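PDB 2QPQ: protein Bug27 from Bordetella pertussis, which is a periplasmic solute-binding protein of the Bug family, with a Venus-flytrap architecture, and probably captures a small solute for uptake. Local coordinates for residues L10-F16 with Y66-N72; K91-V96 with L232-G236; A95-V99 with I250-M254. All coordinates share one frame; numbering follows the deposited sequence.

All three contacts lie on one side of the chain's centre, in one lobe of the Venus-flytrap fold, and are largely buried. Interaction 1 pairs two parallel strands, interaction 2 pairs two antiparallel ones, and interaction 3 lays a helix over the sheet they share. The first two meet where strand 67-72 borders strand 227-235; interactions 2 and 3 both use strand 93-109. Backbone hydrogen bonds dominate the strand pairs, whereas 95-99 with 250-254 is held by apolar side chains alone. Exposed or partly exposed residues lie at the margins: Tyr66 and Phe16 in interaction 1, Lys91, Asp92 and Gly236 in interaction 2, whereas every residue touching in interaction 3 is buried.

Interaction 1 (L10-F16 with Y66-N72); sequences LDIIVTF and YSLLMVN
From Asp11 to Val14 the strand runs parallel to Ser67-Met70, the two segment axes 28° apart, and Asp11 and Ile13 exchange backbone hydrogen bonds with Tyr66, Leu68 and Met70, including the Met70 N to Ile13 O bond of 2.7 Å. Beyond the last bridge Thr15 adds both its backbone N-H and its side chain. With OG1 between the backbone N and the carbonyl carbon (chi1 49°), its hydroxyl donates to Met70 O at 2.8 Å, in the carbonyl plane on a lone pair. Thr15 N reaches the same oxygen nearly along the C=O axis, at 3.3 Å, so one residue grips this carbonyl twice. OG1 also accepts from a water, which takes the N-H of Asn72 and lies in plane at the edge of the Phe16 ring. Thr15 CG2 rests 3.6 Å from Leu69 CD1, which also meets Ile13 CG2 at 4.0 Å. On the opposite face Leu68 CD1 fits against Leu10 CG at 4.1 Å, while Ile12 CG2 and Val14 CG1 both lean on Met70 CB. Leu10 CD1 touches Tyr66 CD1 at 3.8 Å, the side chains crossing at about a right angle. On the face of Ile13 and Leu69, Asp11 OD2 forms a salt bridge with Arg61, which also hydrogen-bonds Ser67 OG. The Asn72 side chain lies about 4 Å from a bound citrate, probably from the crystallisation liquor but possibly marking a pocket. In this alpha/beta lobe strand 41-45 extends the sheet in parallel, strand 227-235 adds an antiparallel neighbour to 67-72, helix 21-35 covers Val14 and Met70, and helix 52-59 Ile13 and Leu69.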
loop_
_atom_site.group_PDB
_atom_site.type_symbol
_atom_site.label_atom_id
_atom_site.label_comp_id
_atom_site.label_asym_id
_atom_site.label_seq_id
_atom_site.Cartn_x
_atom_site.Cartn_y
_atom_site.Cartn_z
ATOM N N LEU A 10 14.199 -15.799 -12.310
ATOM C CA LEU A 10 12.943 -15.598 -11.595
ATOM C C LEU A 10 12.068 -14.659 -12.429
ATOM O O LEU A 10 12.551 -13.889 -13.259
ATOM C CB LEU A 10 13.173 -15.026 -10.189
ATOM C CG LEU A 10 13.632 -15.859 -8.991
ATOM C CD1 LEU A 10 14.558 -17.007 -9.280
ATOM C CD2 LEU A 10 14.219 -14.904 -7.948
ATOM N N ASP A 11 10.767 -14.764 -12.232
ATOM C CA ASP A 11 9.811 -13.922 -12.932
ATOM C C ASP A 11 9.004 -13.262 -11.822
ATOM O O ASP A 11 8.289 -13.928 -11.108
ATOM C CB ASP A 11 8.926 -14.809 -13.796
ATOM C CG ASP A 11 7.932 -14.016 -14.638
ATOM O OD1 ASP A 11 8.137 -12.775 -14.828
ATOM O OD2 ASP A 11 6.964 -14.640 -15.136
ATOM N N ILE A 12 9.192 -11.963 -11.631
ATOM C CA ILE A 12 8.550 -11.248 -10.539
ATOM C C ILE A 12 7.447 -10.441 -11.210
ATOM O O ILE A 12 7.726 -9.580 -12.057
ATOM C CB ILE A 12 9.548 -10.319 -9.804
ATOM C CG1 ILE A 12 10.652 -11.133 -9.105
ATOM C CG2 ILE A 12 8.845 -9.403 -8.788
ATOM C CD1 ILE A 12 11.759 -10.225 -8.536
ATOM N N ILE A 13 6.207 -10.733 -10.841
ATOM C CA ILE A 13 5.056 -10.105 -11.506
ATOM C C ILE A 13 4.560 -9.019 -10.590
ATOM O O ILE A 13 4.195 -9.279 -9.435
ATOM C CB ILE A 13 3.915 -11.129 -11.818
ATOM C CG1 ILE A 13 4.393 -12.332 -12.687
ATOM C CG2 ILE A 13 2.710 -10.390 -12.435
ATOM C CD1 ILE A 13 5.052 -11.947 -13.981
ATOM N N VAL A 14 4.624 -7.777 -11.067
ATOM C CA VAL A 14 4.225 -6.640 -10.244
ATOM C C VAL A 14 2.750 -6.292 -10.500
ATOM O O VAL A 14 2.354 -6.162 -11.642
ATOM C CB VAL A 14 5.117 -5.401 -10.508
ATOM C CG1 VAL A 14 4.859 -4.364 -9.444
ATOM C CG2 VAL A 14 6.596 -5.787 -10.527
ATOM N N THR A 15 1.985 -6.111 -9.423
ATOM C CA THR A 15 0.521 -5.950 -9.477
ATOM C C THR A 15 0.142 -4.508 -9.741
ATOM O O THR A 15 -1.020 -4.203 -9.939
ATOM C CB THR A 15 -0.132 -6.340 -8.126
ATOM O OG1 THR A 15 0.572 -5.692 -7.048
ATOM C CG2 THR A 15 -0.148 -7.871 -7.940
ATOM N N PHE A 16 1.125 -3.621 -9.751
ATOM C CA PHE A 16 0.870 -2.188 -9.992
ATOM C C PHE A 16 1.803 -1.645 -11.050
ATOM O O PHE A 16 2.854 -2.239 -11.330
ATOM C CB PHE A 16 0.887 -1.397 -8.659
ATOM C CG PHE A 16 -0.422 -1.496 -7.918
ATOM C CD1 PHE A 16 -0.735 -2.648 -7.180
ATOM C CD2 PHE A 16 -1.394 -0.513 -8.059
ATOM C CE1 PHE A 16 -1.977 -2.792 -6.559
ATOM C CE2 PHE A 16 -2.634 -0.646 -7.446
ATOM C CZ PHE A 16 -2.925 -1.787 -6.693
ATOM N N TYR A 66 10.036 -19.888 -8.840
ATOM C CA TYR A 66 10.513 -19.112 -9.984
ATOM C C TYR A 66 9.513 -18.043 -10.431
ATOM O O TYR A 66 9.802 -17.251 -11.308
ATOM C CB TYR A 66 10.861 -20.043 -11.155
ATOM C CG TYR A 66 12.111 -20.813 -10.862
ATOM C CD1 TYR A 66 13.355 -20.211 -10.988
ATOM C CD2 TYR A 66 12.046 -22.133 -10.428
ATOM C CE1 TYR A 66 14.521 -20.914 -10.686
ATOM C CE2 TYR A 66 13.180 -22.848 -10.152
ATOM C CZ TYR A 66 14.423 -22.229 -10.268
ATOM O OH TYR A 66 15.556 -22.966 -9.982
ATOM N N SER A 67 8.330 -18.067 -9.835
ATOM C CA SER A 67 7.262 -17.128 -10.160
ATOM C C SER A 67 6.822 -16.489 -8.858
ATOM O O SER A 67 6.356 -17.170 -7.926
ATOM C CB SER A 67 6.061 -17.815 -10.822
ATOM O OG SER A 67 6.460 -18.493 -12.019
ATOM N N LEU A 68 6.938 -15.170 -8.805
ATOM C CA LEU A 68 6.599 -14.436 -7.591
ATOM C C LEU A 68 5.661 -13.292 -7.950
ATOM O O LEU A 68 5.629 -12.839 -9.098
ATOM C CB LEU A 68 7.859 -13.872 -6.923
ATOM C CG LEU A 68 8.906 -14.847 -6.385
ATOM C CD1 LEU A 68 9.900 -15.109 -7.499
ATOM C CD2 LEU A 68 9.635 -14.172 -5.199
ATOM N N LEU A 69 4.887 -12.852 -6.969
ATOM C CA LEU A 69 3.939 -11.772 -7.147
ATOM C C LEU A 69 4.335 -10.652 -6.210
ATOM O O LEU A 69 4.415 -10.863 -5.008
ATOM C CB LEU A 69 2.515 -12.252 -6.812
ATOM C CG LEU A 69 1.456 -11.199 -7.172
ATOM C CD1 LEU A 69 1.282 -11.068 -8.715
ATOM C CD2 LEU A 69 0.131 -11.591 -6.477
ATOM N N MET A 70 4.646 -9.484 -6.762
ATOM C CA MET A 70 4.922 -8.314 -5.917
ATOM C C MET A 70 3.603 -7.619 -5.588
ATOM O O MET A 70 2.902 -7.191 -6.494
ATOM C CB MET A 70 5.866 -7.309 -6.604
ATOM C CG MET A 70 6.202 -6.170 -5.605
ATOM S SD MET A 70 7.663 -6.621 -4.597
ATOM C CE MET A 70 7.558 -5.415 -3.300
ATOM N N VAL A 71 3.280 -7.536 -4.308
ATOM C CA VAL A 71 1.983 -7.040 -3.824
ATOM C C VAL A 71 2.133 -5.853 -2.881
ATOM O O VAL A 71 3.171 -5.654 -2.222
ATOM C CB VAL A 71 1.124 -8.184 -3.103
ATOM C CG1 VAL A 71 0.757 -9.294 -4.104
ATOM C CG2 VAL A 71 1.885 -8.830 -1.843
ATOM N N ASN A 72 1.052 -5.104 -2.762
ATOM C CA ASN A 72 0.891 -4.257 -1.606
ATOM C C ASN A 72 -0.456 -4.575 -0.951
ATOM O O ASN A 72 -1.158 -5.496 -1.380
ATOM C CB ASN A 72 1.040 -2.776 -1.975
ATOM C CG ASN A 72 0.026 -2.325 -3.011
ATOM O OD1 ASN A 72 0.385 -1.974 -4.136
ATOM N ND2 ASN A 72 -1.219 -2.314 -2.640
HETATM O O HOH W 1 -0.951 -5.667 -4.687
#

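Interaction 2 (K91-V96 with L232-G236); sequences KDFAAV and LLVPG
Four backbone hydrogen bonds tie Asp92-Val96 to Leu232-Gly236. Ala94 and Val234 form the antiparallel hydrogen-bonded pair, Ala94 N to Val234 O at 2.9 Å and Val234 N to Ala94 O at 2.8 Å, the second in the carbonyl plane. Val96 N donates to Leu232 O. At the other end Gly236 N reaches Asp92 O at 3.0 Å, but from above the carbonyl plane, with a C=O...N angle of only 93° and thus away from the lone pairs. Weaker CA-H...O contacts accompany these bonds: Phe93 CA lies 3.3 Å from Val234 O, and Gly236 CA approaches Lys91 O where the strands give way to loop.

The pairing inserts the start of the long strand 93-109 into the mixed sheet of one alpha/beta lobe of the Venus-flytrap fold, beside strand 227-235, whose other edge lies against strand 67-72.

Apolar side chains divide between the two faces. Leu233 CG lies anti to its carbonyl carbon (chi1 -43°), which spreads the two methyls over Phe93 and Ala95, CD1 4.0 Å from Phe93 CB and CD2 3.7 Å from Ala95 CA; Phe278 of helix 275-296 touches both Leu233 and Ala95 there. On the face of Ala94 and Val234, the Val96 side chain crosses that of Val234 at about a right angle, CG2 meeting Val234 CG2 at 3.8 Å, and Leu246 of helix 240-254 covers this pair. The Phe93 ring packs edge-to-face with Phe75 and with Phe87.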
loop_
_atom_site.group_PDB
_atom_site.type_symbol
_atom_site.label_atom_id
_atom_site.label_comp_id
_atom_site.label_asym_id
_atom_site.label_seq_id
_atom_site.Cartn_x
_atom_site.Cartn_y
_atom_site.Cartn_z
ATOM N N LYS A 91 -5.745 -19.322 -0.104
ATOM C CA LYS A 91 -5.142 -20.627 -0.381
ATOM C C LYS A 91 -4.177 -20.627 -1.563
ATOM O O LYS A 91 -3.197 -21.421 -1.580
ATOM C CB LYS A 91 -6.215 -21.675 -0.643
ATOM C CG LYS A 91 -5.642 -23.105 -0.861
ATOM C CD LYS A 91 -5.268 -23.774 0.482
ATOM C CE LYS A 91 -4.682 -25.148 0.239
ATOM N NZ LYS A 91 -3.624 -25.448 1.263
ATOM N N ASP A 92 -4.436 -19.748 -2.530
ATOM C CA ASP A 92 -3.700 -19.841 -3.795
ATOM C C ASP A 92 -2.337 -19.124 -3.806
ATOM O O ASP A 92 -1.671 -19.074 -4.834
ATOM C CB ASP A 92 -4.552 -19.382 -4.978
ATOM C CG ASP A 92 -5.697 -20.333 -5.279
ATOM O OD1 ASP A 92 -5.679 -21.490 -4.793
ATOM O OD2 ASP A 92 -6.624 -19.903 -5.996
ATOM N N PHE A 93 -1.984 -18.530 -2.679
ATOM C CA PHE A 93 -0.759 -17.768 -2.497
ATOM C C PHE A 93 -0.166 -18.065 -1.130
ATOM O O PHE A 93 -0.911 -18.325 -0.167
ATOM C CB PHE A 93 -1.039 -16.257 -2.622
ATOM C CG PHE A 93 -1.684 -15.875 -3.929
ATOM C CD1 PHE A 93 -0.909 -15.624 -5.064
ATOM C CD2 PHE A 93 -3.066 -15.812 -4.042
ATOM C CE1 PHE A 93 -1.526 -15.311 -6.292
ATOM C CE2 PHE A 93 -3.665 -15.492 -5.266
ATOM C CZ PHE A 93 -2.885 -15.248 -6.363
ATOM N N ALA A 94 1.165 -17.988 -1.054
ATOM C CA ALA A 94 1.915 -18.166 0.179
ATOM C C ALA A 94 2.920 -17.021 0.251
ATOM O O ALA A 94 3.608 -16.682 -0.730
ATOM C CB ALA A 94 2.648 -19.495 0.169
ATOM N N ALA A 95 3.017 -16.442 1.427
ATOM C CA ALA A 95 3.858 -15.267 1.619
ATOM C C ALA A 95 5.323 -15.625 1.726
ATOM O O ALA A 95 5.683 -16.679 2.261
ATOM C CB ALA A 95 3.417 -14.538 2.892
ATOM N N VAL A 96 6.176 -14.747 1.213
ATOM C CA VAL A 96 7.630 -14.911 1.318
ATOM C C VAL A 96 8.229 -13.864 2.234
ATOM O O VAL A 96 8.894 -14.188 3.254
ATOM C CB VAL A 96 8.300 -14.805 -0.064
ATOM C CG1 VAL A 96 9.835 -14.861 0.086
ATOM C CG2 VAL A 96 7.770 -15.977 -0.945
ATOM N N LEU A 232 6.323 -9.927 -1.324
ATOM C CA LEU A 232 6.339 -10.913 -2.362
ATOM C C LEU A 232 5.613 -12.149 -1.864
ATOM O O LEU A 232 5.825 -12.603 -0.704
ATOM C CB LEU A 232 7.815 -11.250 -2.741
ATOM C CG LEU A 232 8.474 -10.099 -3.566
ATOM C CD1 LEU A 232 9.990 -10.129 -3.531
ATOM C CD2 LEU A 232 8.005 -10.109 -5.023
ATOM N N LEU A 233 4.764 -12.671 -2.755
ATOM C CA LEU A 233 4.070 -13.961 -2.566
ATOM C C LEU A 233 4.498 -14.934 -3.649
ATOM O O LEU A 233 5.056 -14.509 -4.682
ATOM C CB LEU A 233 2.537 -13.789 -2.635
ATOM C CG LEU A 233 1.877 -12.597 -1.931
ATOM C CD1 LEU A 233 0.342 -12.546 -2.139
ATOM C CD2 LEU A 233 2.199 -12.623 -0.407
ATOM N N VAL A 234 4.195 -16.227 -3.437
ATOM C CA VAL A 234 4.467 -17.285 -4.422
ATOM C C VAL A 234 3.196 -18.120 -4.500
ATOM O O VAL A 234 2.271 -17.907 -3.709
ATOM C CB VAL A 234 5.666 -18.177 -4.018
ATOM C CG1 VAL A 234 7.056 -17.425 -4.375
ATOM C CG2 VAL A 234 5.570 -18.618 -2.509
ATOM N N PRO A 235 3.122 -19.046 -5.464
ATOM C CA PRO A 235 1.952 -19.906 -5.471
ATOM C C PRO A 235 1.797 -20.622 -4.104
ATOM O O PRO A 235 2.801 -21.015 -3.485
ATOM C CB PRO A 235 2.241 -20.885 -6.613
ATOM C CG PRO A 235 3.188 -20.068 -7.571
ATOM C CD PRO A 235 4.055 -19.351 -6.573
ATOM N N GLY A 236 0.534 -20.781 -3.683
ATOM C CA GLY A 236 0.143 -21.381 -2.421
ATOM C C GLY A 236 0.810 -22.689 -2.038
ATOM O O GLY A 236 1.084 -22.893 -0.863
#

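Interaction 3 (A95-V99 with I250-M254); sequences AVINV and IAKVM
Ile97 and Val99 project from the strand onto Ile250, Ala251 and Met254, and the contact is wholly apolar, with no hydrogen bond across it. Branched aliphatic groups make most of the contacts. Ile97 meets the helix with two arms: CG2 lies 3.7 Å from Ile250 CG2, while the extended arm, its CG1 anti to the backbone N (chi1 -176°), carries CD1 to 4.0 Å from Ala251 CB. The same Ile250 CG2 also meets Val99 CG1 at 4.0 Å, so that one methyl touches both strand residues. More loosely, Val96 CG1 comes to 4.3 Å from Ile250 CD1.

Met254 adds thioether packing. Its chain, bent at both chi2 and chi3, crosses Val99 at a slant and brings SD to 3.7 Å from Val99 CB. One helical turn separates Ile250 from Met254, joined by the Met254 N to Ile250 O bond.

Val96 and Ile97 form a classic beta bulge opposite Leu232, and both point to the helix. Helix 240-254, which follows strand 227-235 in the chain, thus packs on a face of the mixed sheet of an alpha/beta lobe through Val96, Ile97 and Val99, its segment 14° from the strand direction; Leu232 adjoins Ile250, and Ile29 of helix 21-35 touches both Val99 and Met254.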
loop_
_atom_site.group_PDB
_atom_site.type_symbol
_atom_site.label_atom_id
_atom_site.label_comp_id
_atom_site.label_asym_id
_atom_site.label_seq_id
_atom_site.Cartn_x
_atom_site.Cartn_y
_atom_site.Cartn_z
ATOM N N ALA A 95 3.017 -16.442 1.427
ATOM C CA ALA A 95 3.858 -15.267 1.619
ATOM C C ALA A 95 5.323 -15.625 1.726
ATOM O O ALA A 95 5.683 -16.679 2.261
ATOM C CB ALA A 95 3.417 -14.538 2.892
ATOM N N VAL A 96 6.176 -14.747 1.213
ATOM C CA VAL A 96 7.630 -14.911 1.318
ATOM C C VAL A 96 8.229 -13.864 2.234
ATOM O O VAL A 96 8.894 -14.188 3.254
ATOM C CB VAL A 96 8.300 -14.805 -0.064
ATOM C CG1 VAL A 96 9.835 -14.861 0.086
ATOM C CG2 VAL A 96 7.770 -15.977 -0.945
ATOM N N ILE A 97 7.966 -12.602 1.910
ATOM C CA ILE A 97 8.576 -11.519 2.689
ATOM C C ILE A 97 7.816 -10.230 2.513
ATOM O O ILE A 97 7.397 -9.919 1.406
ATOM C CB ILE A 97 10.104 -11.302 2.313
ATOM C CG1 ILE A 97 10.766 -10.235 3.200
ATOM C CG2 ILE A 97 10.285 -10.955 0.793
ATOM C CD1 ILE A 97 12.345 -10.216 3.041
ATOM N N ASN A 98 7.631 -9.509 3.623
ATOM C CA ASN A 98 7.217 -8.109 3.586
ATOM C C ASN A 98 8.429 -7.233 3.777
ATOM O O ASN A 98 9.097 -7.336 4.821
ATOM C CB ASN A 98 6.215 -7.830 4.700
ATOM C CG ASN A 98 5.851 -6.373 4.790
ATOM O OD1 ASN A 98 5.693 -5.711 3.763
ATOM N ND2 ASN A 98 5.714 -5.862 6.022
ATOM N N VAL A 99 8.705 -6.375 2.783
ATOM C CA VAL A 99 9.949 -5.582 2.733
ATOM C C VAL A 99 9.838 -4.089 3.173
ATOM O O VAL A 99 10.845 -3.435 3.466
ATOM C CB VAL A 99 10.625 -5.679 1.353
ATOM C CG1 VAL A 99 10.899 -7.139 0.958
ATOM C CG2 VAL A 99 9.760 -5.024 0.253
ATOM N N ILE A 250 16.176 -12.283 -0.444
ATOM C CA ILE A 250 15.566 -10.957 -0.486
ATOM C C ILE A 250 15.899 -10.157 0.772
ATOM O O ILE A 250 16.139 -8.969 0.684
ATOM C CB ILE A 250 14.031 -11.024 -0.737
ATOM C CG1 ILE A 250 13.744 -11.707 -2.106
ATOM C CG2 ILE A 250 13.434 -9.647 -0.754
ATOM C CD1 ILE A 250 12.392 -12.340 -2.264
ATOM N N ALA A 251 15.936 -10.815 1.925
ATOM C CA ALA A 251 16.257 -10.144 3.188
ATOM C C ALA A 251 17.686 -9.616 3.137
ATOM O O ALA A 251 17.963 -8.520 3.638
ATOM C CB ALA A 251 16.058 -11.089 4.368
ATOM N N LYS A 252 18.588 -10.367 2.501
ATOM C CA LYS A 252 19.955 -9.916 2.285
ATOM C C LYS A 252 20.036 -8.627 1.439
ATOM O O LYS A 252 20.790 -7.716 1.773
ATOM C CB LYS A 252 20.828 -11.035 1.686
ATOM C CG LYS A 252 21.429 -11.927 2.784
ATOM C CD LYS A 252 21.828 -13.308 2.279
ATOM C CE LYS A 252 22.216 -14.262 3.440
ATOM N NZ LYS A 252 22.214 -15.737 3.037
ATOM N N VAL A 253 19.239 -8.554 0.375
ATOM C CA VAL A 253 19.073 -7.310 -0.386
ATOM C C VAL A 253 18.565 -6.165 0.478
ATOM O O VAL A 253 19.118 -5.067 0.436
ATOM C CB VAL A 253 18.127 -7.474 -1.611
ATOM C CG1 VAL A 253 17.889 -6.112 -2.277
ATOM C CG2 VAL A 253 18.717 -8.430 -2.606
ATOM N N MET A 254 17.514 -6.406 1.254
ATOM C CA MET A 254 16.925 -5.355 2.063
ATOM C C MET A 254 17.900 -4.838 3.138
ATOM O O MET A 254 17.871 -3.644 3.500
ATOM C CB MET A 254 15.588 -5.788 2.666
ATOM C CG MET A 254 14.532 -6.135 1.604
ATOM S SD MET A 254 14.150 -4.729 0.540
ATOM C CE MET A 254 14.869 -5.147 -0.988
#